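Local coordinates for protein 2-aminomuconate 6-semialdehyde dehydrogenase (Burkholderia cenocepacia, PDB 4U3W) that probably oxidises the aldehyde group of 2-aminomuconate 6-semialdehyde, as a member of the aldehyde dehydrogenase family, at residues A[280-285]-A[417-422]; A[290-295]-A[327-332]; A[303-308]-A[464-469]; A[427-432]-A[453-458]. All coordinates share one frame; numbering follows the deposited sequence.

Contact 1. Residues A[280-285]-A[417-422]; sequences VVFADA and APFDDE
The ring of Phe282 takes the edge of the Phe419 ring on one of its faces. CZ of Phe419 stands 3.6 Å above the Phe282 plane, displaced toward the rim. The planes meet at 87° with centroids 5.2 Å apart, a T-shaped pair. CD1 of Phe282 lies in the plane of Phe419, at its edge. The pair sits at the C-terminal ends of two strands of the mixed sheet in this aldehyde dehydrogenase fold. Strands 277-281 and 413-419 are not neighbours; strand 309-315 runs between them. The two aromatic side chains meet past the end of that middle strand, where Phe419 also touches Tyr313 and Glu315. No hydrogen bond joins the two segments. Phe419 has CG between its backbone N and carbonyl carbon, chi1 72°. This aims the ring at the other segment. CG1 of Val280 comes obliquely to the same ring, 3.9 Å from its CE1. Helix 422-430 packs on the same cluster through Val425 and Val429. The Phe282 ring also makes a cation-pi contact with Arg447. Arg447 also forms salt bridges with Asp284 and Glu422, so the cluster has a charged border. The aliphatic part of Glu422 comes close as well, with CG 4.3 Å from CZ of Phe282. The remaining touch is polar on one side: the backbone O of Val281 lies 3.6 Å from CE1 of Phe419, at an oblique angle to that ring.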
loop_
_atom_site.group_PDB
_atom_site.type_symbol
_atom_site.label_atom_id
_atom_site.label_comp_id
_atom_site.label_asym_id
_atom_site.label_seq_id
_atom_site.Cartn_x
_atom_site.Cartn_y
_atom_site.Cartn_z
ATOM N N VAL A 280 14.145 -17.907 24.131
ATOM C CA VAL A 280 14.746 -17.119 25.224
ATOM C C VAL A 280 13.688 -16.919 26.278
ATOM O O VAL A 280 12.588 -16.508 25.952
ATOM C CB VAL A 280 15.292 -15.735 24.730
ATOM C CG1 VAL A 280 15.946 -14.951 25.876
ATOM C CG2 VAL A 280 16.325 -15.957 23.606
ATOM N N VAL A 281 14.007 -17.284 27.517
ATOM C CA VAL A 281 13.082 -17.097 28.621
ATOM C C VAL A 281 13.683 -16.167 29.684
ATOM O O VAL A 281 14.624 -16.532 30.353
ATOM C CB VAL A 281 12.673 -18.454 29.290
ATOM C CG1 VAL A 281 11.603 -18.195 30.360
ATOM C CG2 VAL A 281 12.113 -19.421 28.205
ATOM N N PHE A 282 13.122 -14.967 29.827
ATOM C CA PHE A 282 13.573 -14.042 30.846
ATOM C C PHE A 282 12.932 -14.411 32.205
ATOM O O PHE A 282 11.840 -15.002 32.218
ATOM C CB PHE A 282 13.213 -12.603 30.424
ATOM C CG PHE A 282 14.106 -12.068 29.337
ATOM C CD1 PHE A 282 15.309 -11.438 29.657
ATOM C CD2 PHE A 282 13.765 -12.242 27.985
ATOM C CE1 PHE A 282 16.138 -10.955 28.673
ATOM C CE2 PHE A 282 14.580 -11.740 26.981
ATOM C CZ PHE A 282 15.776 -11.107 27.322
ATOM N N ALA A 283 13.571 -14.040 33.329
ATOM C CA ALA A 283 13.022 -14.335 34.661
ATOM C C ALA A 283 11.645 -13.684 34.860
ATOM O O ALA A 283 10.852 -14.173 35.654
ATOM C CB ALA A 283 14.015 -13.860 35.821
ATOM N N ASP A 284 11.340 -12.603 34.132
ATOM C CA ASP A 284 10.045 -11.934 34.293
ATOM C C ASP A 284 8.934 -12.569 33.443
ATOM O O ASP A 284 7.803 -12.063 33.394
ATOM C CB ASP A 284 10.160 -10.433 33.976
ATOM C CG ASP A 284 10.519 -10.129 32.485
ATOM O OD1 ASP A 284 10.050 -10.833 31.566
ATOM O OD2 ASP A 284 11.266 -9.140 32.226
ATOM N N ALA A 285 9.252 -13.664 32.749
ATOM C CA ALA A 285 8.249 -14.343 31.931
ATOM C C ALA A 285 7.180 -14.969 32.782
ATOM O O ALA A 285 7.394 -15.198 33.974
ATOM C CB ALA A 285 8.914 -15.441 31.001
ATOM N N ALA A 417 20.668 -23.406 28.350
ATOM C CA ALA A 417 21.806 -22.742 29.023
ATOM C C ALA A 417 21.307 -21.556 29.796
ATOM O O ALA A 417 20.283 -20.989 29.433
ATOM C CB ALA A 417 22.879 -22.293 28.037
ATOM N N PRO A 418 22.019 -21.187 30.886
ATOM C CA PRO A 418 21.691 -19.951 31.607
ATOM C C PRO A 418 22.267 -18.714 30.934
ATOM O O PRO A 418 23.326 -18.846 30.308
ATOM C CB PRO A 418 22.361 -20.152 32.966
ATOM C CG PRO A 418 23.592 -20.985 32.623
ATOM C CD PRO A 418 23.156 -21.905 31.496
ATOM N N PHE A 419 21.632 -17.550 31.110
ATOM C CA PHE A 419 22.265 -16.291 30.731
ATOM C C PHE A 419 22.083 -15.271 31.858
ATOM O O PHE A 419 21.225 -15.451 32.742
ATOM C CB PHE A 419 21.721 -15.768 29.376
ATOM C CG PHE A 419 20.310 -15.235 29.410
ATOM C CD1 PHE A 419 19.229 -16.098 29.230
ATOM C CD2 PHE A 419 20.058 -13.874 29.539
ATOM C CE1 PHE A 419 17.916 -15.634 29.215
ATOM C CE2 PHE A 419 18.735 -13.373 29.552
ATOM C CZ PHE A 419 17.653 -14.253 29.387
ATOM N N ASP A 420 22.888 -14.210 31.837
ATOM C CA ASP A 420 22.813 -13.193 32.886
ATOM C C ASP A 420 22.261 -11.849 32.462
ATOM O O ASP A 420 21.690 -11.151 33.284
ATOM C CB ASP A 420 24.204 -12.998 33.496
ATOM C CG ASP A 420 24.696 -14.250 34.175
ATOM O OD1 ASP A 420 24.003 -14.711 35.112
ATOM O OD2 ASP A 420 25.723 -14.801 33.711
ATOM N N ASP A 421 22.486 -11.427 31.223
ATOM C CA ASP A 421 21.907 -10.166 30.808
ATOM C C ASP A 421 21.474 -10.076 29.329
ATOM O O ASP A 421 21.786 -10.925 28.456
ATOM C CB ASP A 421 22.848 -8.995 31.154
ATOM C CG ASP A 421 24.209 -9.115 30.515
ATOM O OD1 ASP A 421 24.297 -8.856 29.297
ATOM O OD2 ASP A 421 25.193 -9.406 31.248
ATOM N N GLU A 422 20.712 -9.024 29.088
ATOM C CA GLU A 422 20.027 -8.852 27.837
ATOM C C GLU A 422 20.968 -8.695 26.637
ATOM O O GLU A 422 20.779 -9.359 25.621
ATOM C CB GLU A 422 19.110 -7.653 27.946
ATOM C CG GLU A 422 18.172 -7.557 26.769
ATOM C CD GLU A 422 17.190 -6.427 26.979
ATOM O OE1 GLU A 422 16.307 -6.572 27.829
ATOM O OE2 GLU A 422 17.310 -5.394 26.307
#

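Contact 2. Residues A[290-295]-A[327-332]; sequences AVAGVL and KEQAQA
Gln329 lays its extended side chain over helix 287-299, where it overlaps Val291, Ala292 and Leu295. Its amide end does the reaching. NE2 lies 3.6 Å from CG1 of Val291, and OE1 lies 3.8 Å from CD2 of Leu295. OE1 also comes to 3.9 Å from the CA of Ala292. No hydrogen bond joins the two segments, and the amide meets 290-295 through van der Waals contact. CG of Gln329 is anti to the carbonyl carbon, chi1 -64°, and the chain runs straight on from there to the other helix. Leu295 answers from the opposite segment. It straddles the base of Gln329: CD1 of Leu295 is 3.9 Å and CD2 4.0 Å from CB of Gln329. CD1 goes further, to 3.6 Å from the backbone N of Ala330 and 4.1 Å from its CB. Strand 277-281, helix 287-299 and strand 309-315 form a beta-alpha-beta crossover, and helix 319-331 follows the second strand. The short helical segments cross at -46°, with axes 10.1 Å apart at the closest point. The burial is uneven. Val291 and Ala330 are enclosed, while Ala292 lies on the exposed side. Val291 also touches Phe322, Ala325 and Leu326, earlier on helix 319-331. Val294 reaches Phe322 too, so the apolar seam runs on toward the start of that helix.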
loop_
_atom_site.group_PDB
_atom_site.type_symbol
_atom_site.label_atom_id
_atom_site.label_comp_id
_atom_site.label_asym_id
_atom_site.label_seq_id
_atom_site.Cartn_x
_atom_site.Cartn_y
_atom_site.Cartn_z
ATOM N N ALA A 290 5.689 -20.238 29.654
ATOM C CA ALA A 290 6.969 -20.406 28.965
ATOM C C ALA A 290 7.409 -21.868 28.989
ATOM O O ALA A 290 7.919 -22.348 27.983
ATOM C CB ALA A 290 8.066 -19.531 29.605
ATOM N N VAL A 291 7.216 -22.576 30.114
ATOM C CA VAL A 291 7.549 -24.020 30.126
ATOM C C VAL A 291 6.688 -24.780 29.131
ATOM O O VAL A 291 7.228 -25.512 28.291
ATOM C CB VAL A 291 7.391 -24.677 31.546
ATOM C CG1 VAL A 291 7.659 -26.209 31.470
ATOM C CG2 VAL A 291 8.332 -24.069 32.564
ATOM N N ALA A 292 5.364 -24.586 29.160
ATOM C CA ALA A 292 4.515 -25.230 28.145
ATOM C C ALA A 292 4.897 -24.862 26.691
ATOM O O ALA A 292 4.809 -25.699 25.771
ATOM C CB ALA A 292 3.036 -24.868 28.372
ATOM N N GLY A 293 5.270 -23.598 26.485
ATOM C CA GLY A 293 5.595 -23.095 25.137
ATOM C C GLY A 293 6.870 -23.763 24.606
ATOM O O GLY A 293 6.963 -24.108 23.412
ATOM N N VAL A 294 7.861 -23.883 25.485
ATOM C CA VAL A 294 9.135 -24.527 25.100
ATOM C C VAL A 294 8.973 -26.034 24.929
ATOM O O VAL A 294 9.601 -26.638 24.025
ATOM C CB VAL A 294 10.224 -24.172 26.149
ATOM C CG1 VAL A 294 11.530 -25.081 25.984
ATOM C CG2 VAL A 294 10.548 -22.697 26.020
ATOM N N LEU A 295 8.102 -26.660 25.729
ATOM C CA LEU A 295 7.743 -28.065 25.437
ATOM C C LEU A 295 7.247 -28.187 24.001
ATOM O O LEU A 295 7.704 -29.039 23.208
ATOM C CB LEU A 295 6.666 -28.576 26.395
ATOM C CG LEU A 295 6.470 -30.110 26.395
ATOM C CD1 LEU A 295 7.570 -30.767 27.219
ATOM C CD2 LEU A 295 5.097 -30.540 26.939
ATOM N N LYS A 327 11.469 -30.951 32.362
ATOM C CA LYS A 327 11.788 -32.380 32.446
ATOM C C LYS A 327 10.521 -33.173 32.786
ATOM O O LYS A 327 10.204 -34.172 32.138
ATOM C CB LYS A 327 12.899 -32.625 33.484
ATOM C CG LYS A 327 13.199 -34.104 33.748
ATOM C CD LYS A 327 14.226 -34.283 34.881
ATOM C CE LYS A 327 14.471 -35.770 35.135
ATOM N NZ LYS A 327 15.581 -36.028 36.114
ATOM N N GLU A 328 9.809 -32.724 33.813
ATOM C CA GLU A 328 8.555 -33.354 34.225
ATOM C C GLU A 328 7.489 -33.399 33.104
ATOM O O GLU A 328 6.860 -34.429 32.870
ATOM C CB GLU A 328 8.025 -32.632 35.491
ATOM C CG GLU A 328 6.670 -33.077 35.975
ATOM C CD GLU A 328 6.237 -32.341 37.241
ATOM O OE1 GLU A 328 7.112 -31.972 38.067
ATOM O OE2 GLU A 328 5.021 -32.096 37.390
ATOM N N GLN A 329 7.289 -32.311 32.369
ATOM C CA GLN A 329 6.329 -32.350 31.262
ATOM C C GLN A 329 6.795 -33.229 30.093
ATOM O O GLN A 329 5.975 -33.865 29.386
ATOM C CB GLN A 329 6.053 -30.914 30.759
ATOM C CG GLN A 329 5.369 -30.020 31.860
ATOM C CD GLN A 329 4.795 -28.716 31.298
ATOM O OE1 GLN A 329 4.663 -28.552 30.092
ATOM N NE2 GLN A 329 4.475 -27.759 32.200
ATOM N N ALA A 330 8.093 -33.200 29.835
ATOM C CA ALA A 330 8.654 -34.026 28.744
ATOM C C ALA A 330 8.500 -35.521 29.069
ATOM O O ALA A 330 8.191 -36.325 28.202
ATOM C CB ALA A 330 10.134 -33.669 28.515
ATOM N N GLN A 331 8.707 -35.882 30.336
ATOM C CA GLN A 331 8.508 -37.274 30.744
ATOM C C GLN A 331 7.009 -37.659 30.801
ATOM O O GLN A 331 6.671 -38.852 30.827
ATOM C CB GLN A 331 9.203 -37.534 32.066
ATOM C CG GLN A 331 10.725 -37.445 31.945
ATOM C CD GLN A 331 11.448 -37.740 33.248
ATOM O OE1 GLN A 331 10.855 -37.713 34.348
ATOM N NE2 GLN A 331 12.743 -37.999 33.141
ATOM N N ALA A 332 6.106 -36.676 30.786
ATOM C CA ALA A 332 4.687 -37.007 30.696
ATOM C C ALA A 332 4.223 -37.200 29.234
ATOM O O ALA A 332 3.119 -37.646 28.976
ATOM C CB ALA A 332 3.830 -35.925 31.407
#

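Contact 3. Residues A[303-308]-A[464-469]; sequences GQVCLC and AWFVRD
Leu307 and Trp465 meet through a hydrogen bond from the indole to the backbone. NE1 of Trp465 gives its N-H to the O of Leu307 at 2.9 Å, with an N-H...O angle of 161°. The acceptor lies in the indole plane, but the donor stands well above the carbonyl plane. SG of Cys308 comes obliquely to 4.1 Å from CZ2 of Trp465, a sulfur-aromatic contact. Segment 303-308 lies in the loop between helix 287-299 and strand 309-315. Its Gly-Gln-Val-Cys sequence is consistent with the active-site cysteine loop of aldehyde dehydrogenases. The side chain of Leu307 turns to Phe466, and CD1 lies 3.4 Å from CD1 of that ring. It crosses the phenyl group at about a right angle. Val305 adds a looser touch, with CG1 4.3 Å from CE2 of Phe466. Phe466 in turn packs on its own neighbour: its CB sits over one face of the Trp465 indole. Trp465 extends with CG anti to its backbone N, chi1 178°, which carries the ring end to the other loop. The next shell fixes both partners. Val305 to Cys308 form a type I beta turn, closed by Cys308 N to Val305 O. Arg296 holds the O of Trp465, and the ring of Trp461 meets the indole. Further along segment 464-469, Val467 packs on Leu154 of the second subunit. On the side of the turn, Asn277 ND2 is hydrogen-bonded to the O of Cys306 and to the O of Cys308.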
loop_
_atom_site.group_PDB
_atom_site.type_symbol
_atom_site.label_atom_id
_atom_site.label_comp_id
_atom_site.label_asym_id
_atom_site.label_seq_id
_atom_site.Cartn_x
_atom_site.Cartn_y
_atom_site.Cartn_z
ATOM N N GLY A 303 9.990 -32.948 17.164
ATOM C CA GLY A 303 11.102 -32.024 16.914
ATOM C C GLY A 303 11.458 -31.869 15.417
ATOM O O GLY A 303 12.465 -31.262 15.066
ATOM N N GLN A 304 10.607 -32.383 14.536
ATOM C CA GLN A 304 10.883 -32.356 13.080
ATOM C C GLN A 304 10.152 -31.181 12.374
ATOM O O GLN A 304 9.348 -31.369 11.453
ATOM C CB GLN A 304 10.484 -33.697 12.468
ATOM C CG GLN A 304 11.229 -34.919 13.040
ATOM C CD GLN A 304 10.644 -36.253 12.517
ATOM O OE1 GLN A 304 11.356 -37.053 11.895
ATOM N NE2 GLN A 304 9.359 -36.513 12.816
ATOM N N VAL A 305 10.378 -29.965 12.854
ATOM C CA VAL A 305 9.856 -28.768 12.176
ATOM C C VAL A 305 11.039 -27.868 12.021
ATOM O O VAL A 305 11.863 -27.814 12.935
ATOM C CB VAL A 305 8.761 -28.096 12.958
ATOM C CG1 VAL A 305 8.114 -27.002 12.092
ATOM C CG2 VAL A 305 7.719 -29.111 13.347
ATOM N N CYS A 306 11.162 -27.171 10.895
ATOM C CA CYS A 306 12.340 -26.311 10.699
ATOM C C CYS A 306 12.403 -25.226 11.770
ATOM O O CYS A 306 13.475 -24.681 12.082
ATOM C CB CYS A 306 12.324 -25.672 9.295
ATOM S SG CYS A 306 10.925 -24.573 8.935
ATOM N N LEU A 307 11.225 -24.925 12.308
ATOM C CA LEU A 307 11.037 -23.850 13.289
ATOM C C LEU A 307 11.278 -24.246 14.754
ATOM O O LEU A 307 11.176 -23.383 15.679
ATOM C CB LEU A 307 9.632 -23.317 13.150
ATOM C CG LEU A 307 9.234 -22.772 11.764
ATOM C CD1 LEU A 307 7.725 -22.598 11.692
ATOM C CD2 LEU A 307 9.979 -21.443 11.476
ATOM N N CYS A 308 11.565 -25.523 14.988
ATOM C CA CYS A 308 11.722 -25.980 16.390
ATOM C C CYS A 308 12.890 -25.330 17.091
ATOM O O CYS A 308 13.860 -24.920 16.460
ATOM C CB CYS A 308 11.871 -27.523 16.484
ATOM S SG CYS A 308 10.258 -28.312 16.315
ATOM N N ALA A 464 4.810 -16.757 22.194
ATOM C CA ALA A 464 4.108 -17.595 21.274
ATOM C C ALA A 464 5.165 -18.418 20.478
ATOM O O ALA A 464 6.355 -18.213 20.639
ATOM C CB ALA A 464 3.221 -16.748 20.316
ATOM N N TRP A 465 4.684 -19.302 19.627
ATOM C CA TRP A 465 5.540 -20.071 18.731
ATOM C C TRP A 465 4.668 -20.658 17.596
ATOM O O TRP A 465 3.547 -21.110 17.825
ATOM C CB TRP A 465 6.294 -21.172 19.504
ATOM C CG TRP A 465 7.159 -22.038 18.584
ATOM C CD1 TRP A 465 8.355 -21.697 18.017
ATOM C CD2 TRP A 465 6.825 -23.340 18.082
ATOM N NE1 TRP A 465 8.822 -22.752 17.204
ATOM C CE2 TRP A 465 7.903 -23.767 17.235
ATOM C CE3 TRP A 465 5.751 -24.204 18.288
ATOM C CZ2 TRP A 465 7.916 -25.008 16.590
ATOM C CZ3 TRP A 465 5.763 -25.450 17.638
ATOM C CH2 TRP A 465 6.853 -25.831 16.780
ATOM N N PHE A 466 5.180 -20.579 16.378
ATOM C CA PHE A 466 4.556 -21.200 15.198
ATOM C C PHE A 466 3.092 -20.724 15.048
ATOM O O PHE A 466 2.176 -21.522 14.837
ATOM C CB PHE A 466 4.681 -22.723 15.289
ATOM C CG PHE A 466 4.479 -23.472 13.959
ATOM C CD1 PHE A 466 4.501 -22.811 12.746
ATOM C CD2 PHE A 466 4.315 -24.842 13.956
ATOM C CE1 PHE A 466 4.312 -23.496 11.535
ATOM C CE2 PHE A 466 4.142 -25.555 12.733
ATOM C CZ PHE A 466 4.144 -24.872 11.540
ATOM N N VAL A 467 2.903 -19.405 15.180
ATOM C CA VAL A 467 1.647 -18.725 14.833
ATOM C C VAL A 467 1.832 -18.086 13.482
ATOM O O VAL A 467 2.623 -17.143 13.323
ATOM C CB VAL A 467 1.263 -17.669 15.872
ATOM C CG1 VAL A 467 0.075 -16.817 15.360
ATOM C CG2 VAL A 467 0.935 -18.393 17.165
ATOM N N ARG A 468 1.105 -18.608 12.508
ATOM C CA ARG A 468 1.350 -18.261 11.128
ATOM C C ARG A 468 0.170 -17.545 10.484
ATOM O O ARG A 468 -0.779 -18.189 10.020
ATOM C CB ARG A 468 1.691 -19.528 10.350
ATOM C CG ARG A 468 3.000 -20.167 10.809
ATOM C CD ARG A 468 4.206 -19.530 10.088
ATOM N NE ARG A 468 4.088 -19.656 8.629
ATOM C CZ ARG A 468 3.735 -18.653 7.822
ATOM N NH1 ARG A 468 3.488 -17.441 8.321
ATOM N NH2 ARG A 468 3.641 -18.854 6.513
ATOM N N ASP A 469 0.246 -16.215 10.447
ATOM C CA ASP A 469 -0.692 -15.424 9.667
ATOM C C ASP A 469 -0.202 -15.456 8.236
ATOM O O ASP A 469 0.888 -14.942 7.951
ATOM C CB ASP A 469 -0.776 -13.975 10.196
ATOM C CG ASP A 469 -1.943 -13.196 9.585
ATOM O OD1 ASP A 469 -2.064 -13.199 8.335
ATOM O OD2 ASP A 469 -2.733 -12.572 10.352
#

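Contact 4. Residues A[427-432]-A[453-458]; sequences KRVNDS and KQIETG
Val429 opens the contact, touching Ile455 with its CG1, 3.8 Å from CG2 of that residue. The two side chains cross at about a right angle. Both are buried. In this alpha/beta fold of the aldehyde dehydrogenase family, Val429 belongs to the last turn of helix 422-430 and Ile455 to the loop before strand 459-462. Val429 also packs on Val280 and Tyr313 of the sheet, so the helix is seated on the strands here. Asn430 follows, the last helical residue, and its amide bridges the backbone of the loop after helix 445-452. OD1 accepts from the N of Glu456 at 2.9 Å, nearly straight at 170°. ND2 donates to the O of Gln454 at 3.0 Å, close to the amide plane. Two bonds at two points should fix the rotation of this amide. Its CG is anti to the carbonyl carbon, chi1 -72°, which sets the group beside the loop. Glu456 folds over the amide, with the carboxylate and amide planes stacked and only 9° apart. OE1 of Glu456 is salt-bridged to Lys478, which would hold the carboxylate in place. Beyond Asn430 the chain leaves the helix at Asp431, whose OD1 forms a salt bridge with Arg406. The loop side faces the second subunit, where Thr498 of that chain bonds to the O of Thr457. The closest approach between the Asn430 and Glu456 side chains is OE1 of Glu456 to CB of Asn430, at 3.4 Å.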
loop_
_atom_site.group_PDB
_atom_site.type_symbol
_atom_site.label_atom_id
_atom_site.label_comp_id
_atom_site.label_asym_id
_atom_site.label_seq_id
_atom_site.Cartn_x
_atom_site.Cartn_y
_atom_site.Cartn_z
ATOM N N LYS A 427 23.386 -11.451 21.658
ATOM C CA LYS A 427 24.584 -11.893 20.953
ATOM C C LYS A 427 24.624 -13.397 20.795
ATOM O O LYS A 427 24.995 -13.900 19.711
ATOM C CB LYS A 427 25.861 -11.435 21.659
ATOM C CG LYS A 427 26.079 -9.939 21.597
ATOM C CD LYS A 427 27.379 -9.541 22.307
ATOM C CE LYS A 427 27.504 -8.025 22.437
ATOM N NZ LYS A 427 27.560 -7.399 21.089
ATOM N N ARG A 428 24.242 -14.129 21.844
ATOM C CA ARG A 428 24.310 -15.606 21.758
ATOM C C ARG A 428 23.269 -16.171 20.753
ATOM O O ARG A 428 23.535 -17.104 19.979
ATOM C CB ARG A 428 24.111 -16.200 23.154
ATOM C CG ARG A 428 25.240 -15.752 24.082
ATOM C CD ARG A 428 25.119 -16.274 25.494
ATOM N NE ARG A 428 25.301 -17.728 25.612
ATOM C CZ ARG A 428 25.046 -18.387 26.746
ATOM N NH1 ARG A 428 24.607 -17.713 27.803
ATOM N NH2 ARG A 428 25.207 -19.697 26.830
ATOM N N VAL A 429 22.091 -15.580 20.757
ATOM C CA VAL A 429 21.080 -15.972 19.788
ATOM C C VAL A 429 21.611 -15.720 18.370
ATOM O O VAL A 429 21.534 -16.608 17.533
ATOM C CB VAL A 429 19.736 -15.201 20.013
ATOM C CG1 VAL A 429 18.789 -15.370 18.775
ATOM C CG2 VAL A 429 19.038 -15.675 21.291
ATOM N N ASN A 430 22.206 -14.546 18.122
ATOM C CA ASN A 430 22.638 -14.186 16.752
ATOM C C ASN A 430 23.939 -14.842 16.292
ATOM O O ASN A 430 24.245 -14.872 15.079
ATOM C CB ASN A 430 22.758 -12.666 16.626
ATOM C CG ASN A 430 21.397 -11.997 16.612
ATOM O OD1 ASN A 430 20.397 -12.650 16.320
ATOM N ND2 ASN A 430 21.347 -10.703 16.944
ATOM N N ASP A 431 24.660 -15.423 17.243
ATOM C CA ASP A 431 25.856 -16.195 16.905
ATOM C C ASP A 431 25.498 -17.560 16.254
ATOM O O ASP A 431 25.507 -18.635 16.898
ATOM C CB ASP A 431 26.713 -16.373 18.159
ATOM C CG ASP A 431 27.903 -17.273 17.911
ATOM O OD1 ASP A 431 28.401 -17.303 16.748
ATOM O OD2 ASP A 431 28.338 -17.931 18.892
ATOM N N SER A 432 25.194 -17.494 14.955
ATOM C CA SER A 432 24.689 -18.621 14.189
ATOM C C SER A 432 24.819 -18.287 12.678
ATOM O O SER A 432 24.650 -17.129 12.261
ATOM C CB SER A 432 23.230 -18.947 14.555
ATOM O OG SER A 432 22.707 -20.027 13.778
ATOM N N LYS A 453 13.562 -6.828 17.983
ATOM C CA LYS A 453 14.026 -6.054 16.820
ATOM C C LYS A 453 15.512 -6.295 16.498
ATOM O O LYS A 453 15.965 -6.020 15.388
ATOM C CB LYS A 453 13.792 -4.532 17.065
ATOM N N GLN A 454 16.258 -6.830 17.466
ATOM C CA GLN A 454 17.680 -7.104 17.295
ATOM C C GLN A 454 17.952 -8.513 16.792
ATOM O O GLN A 454 19.078 -8.815 16.398
ATOM C CB GLN A 454 18.422 -6.911 18.635
ATOM C CG GLN A 454 18.275 -5.518 19.231
ATOM C CD GLN A 454 18.997 -5.403 20.559
ATOM O OE1 GLN A 454 20.245 -5.439 20.620
ATOM N NE2 GLN A 454 18.223 -5.285 21.639
ATOM N N ILE A 455 16.945 -9.385 16.814
ATOM C CA ILE A 455 17.197 -10.797 16.495
ATOM C C ILE A 455 17.311 -10.974 14.963
ATOM O O ILE A 455 16.429 -10.547 14.186
ATOM C CB ILE A 455 16.095 -11.747 17.042
ATOM C CG1 ILE A 455 15.932 -11.619 18.563
ATOM C CG2 ILE A 455 16.391 -13.216 16.712
ATOM C CD1 ILE A 455 17.184 -11.735 19.281
ATOM N N GLU A 456 18.382 -11.633 14.530
ATOM C CA GLU A 456 18.664 -11.742 13.089
ATOM C C GLU A 456 18.004 -12.968 12.497
ATOM O O GLU A 456 18.679 -13.922 12.091
ATOM C CB GLU A 456 20.183 -11.774 12.875
ATOM C CG GLU A 456 20.837 -10.437 13.238
ATOM C CD GLU A 456 22.365 -10.525 13.386
ATOM O OE1 GLU A 456 22.939 -11.647 13.340
ATOM O OE2 GLU A 456 22.980 -9.458 13.564
ATOM N N THR A 457 16.677 -12.982 12.481
ATOM C CA THR A 457 15.912 -14.124 11.960
ATOM C C THR A 457 14.789 -13.595 11.059
ATOM O O THR A 457 14.522 -12.384 11.033
ATOM C CB THR A 457 15.266 -14.967 13.054
ATOM O OG1 THR A 457 14.464 -14.086 13.865
ATOM C CG2 THR A 457 16.298 -15.660 13.925
ATOM N N GLY A 458 14.099 -14.495 10.383
ATOM C CA GLY A 458 13.016 -14.098 9.483
ATOM C C GLY A 458 11.752 -13.848 10.279
ATOM O O GLY A 458 10.905 -13.044 9.851
#

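Contacts 1 and 3 are buried; contacts 2 and 4 are only partly so. Strand 277-281 of contact 1 is followed in the chain by helix 287-299 of contact 2, and Val281 CG1 packs on Ala290 CB at 3.9 Å. Strand 413-419 of contact 1 leads into helix 422-430 of contact 4, and Val280 CG2 on strand 277-281 meets Val429 CG2 on that helix at 3.6 Å. Contact 3 touches none of the others; it lies nearest the chain's centre, in two loops. Contacts 1 and 2 have no hydrogen bonds across them. Contacts 3 and 4 pair apolar packing with side-chain-to-backbone bonds, which pin irregular loops, and both reach the second subunit.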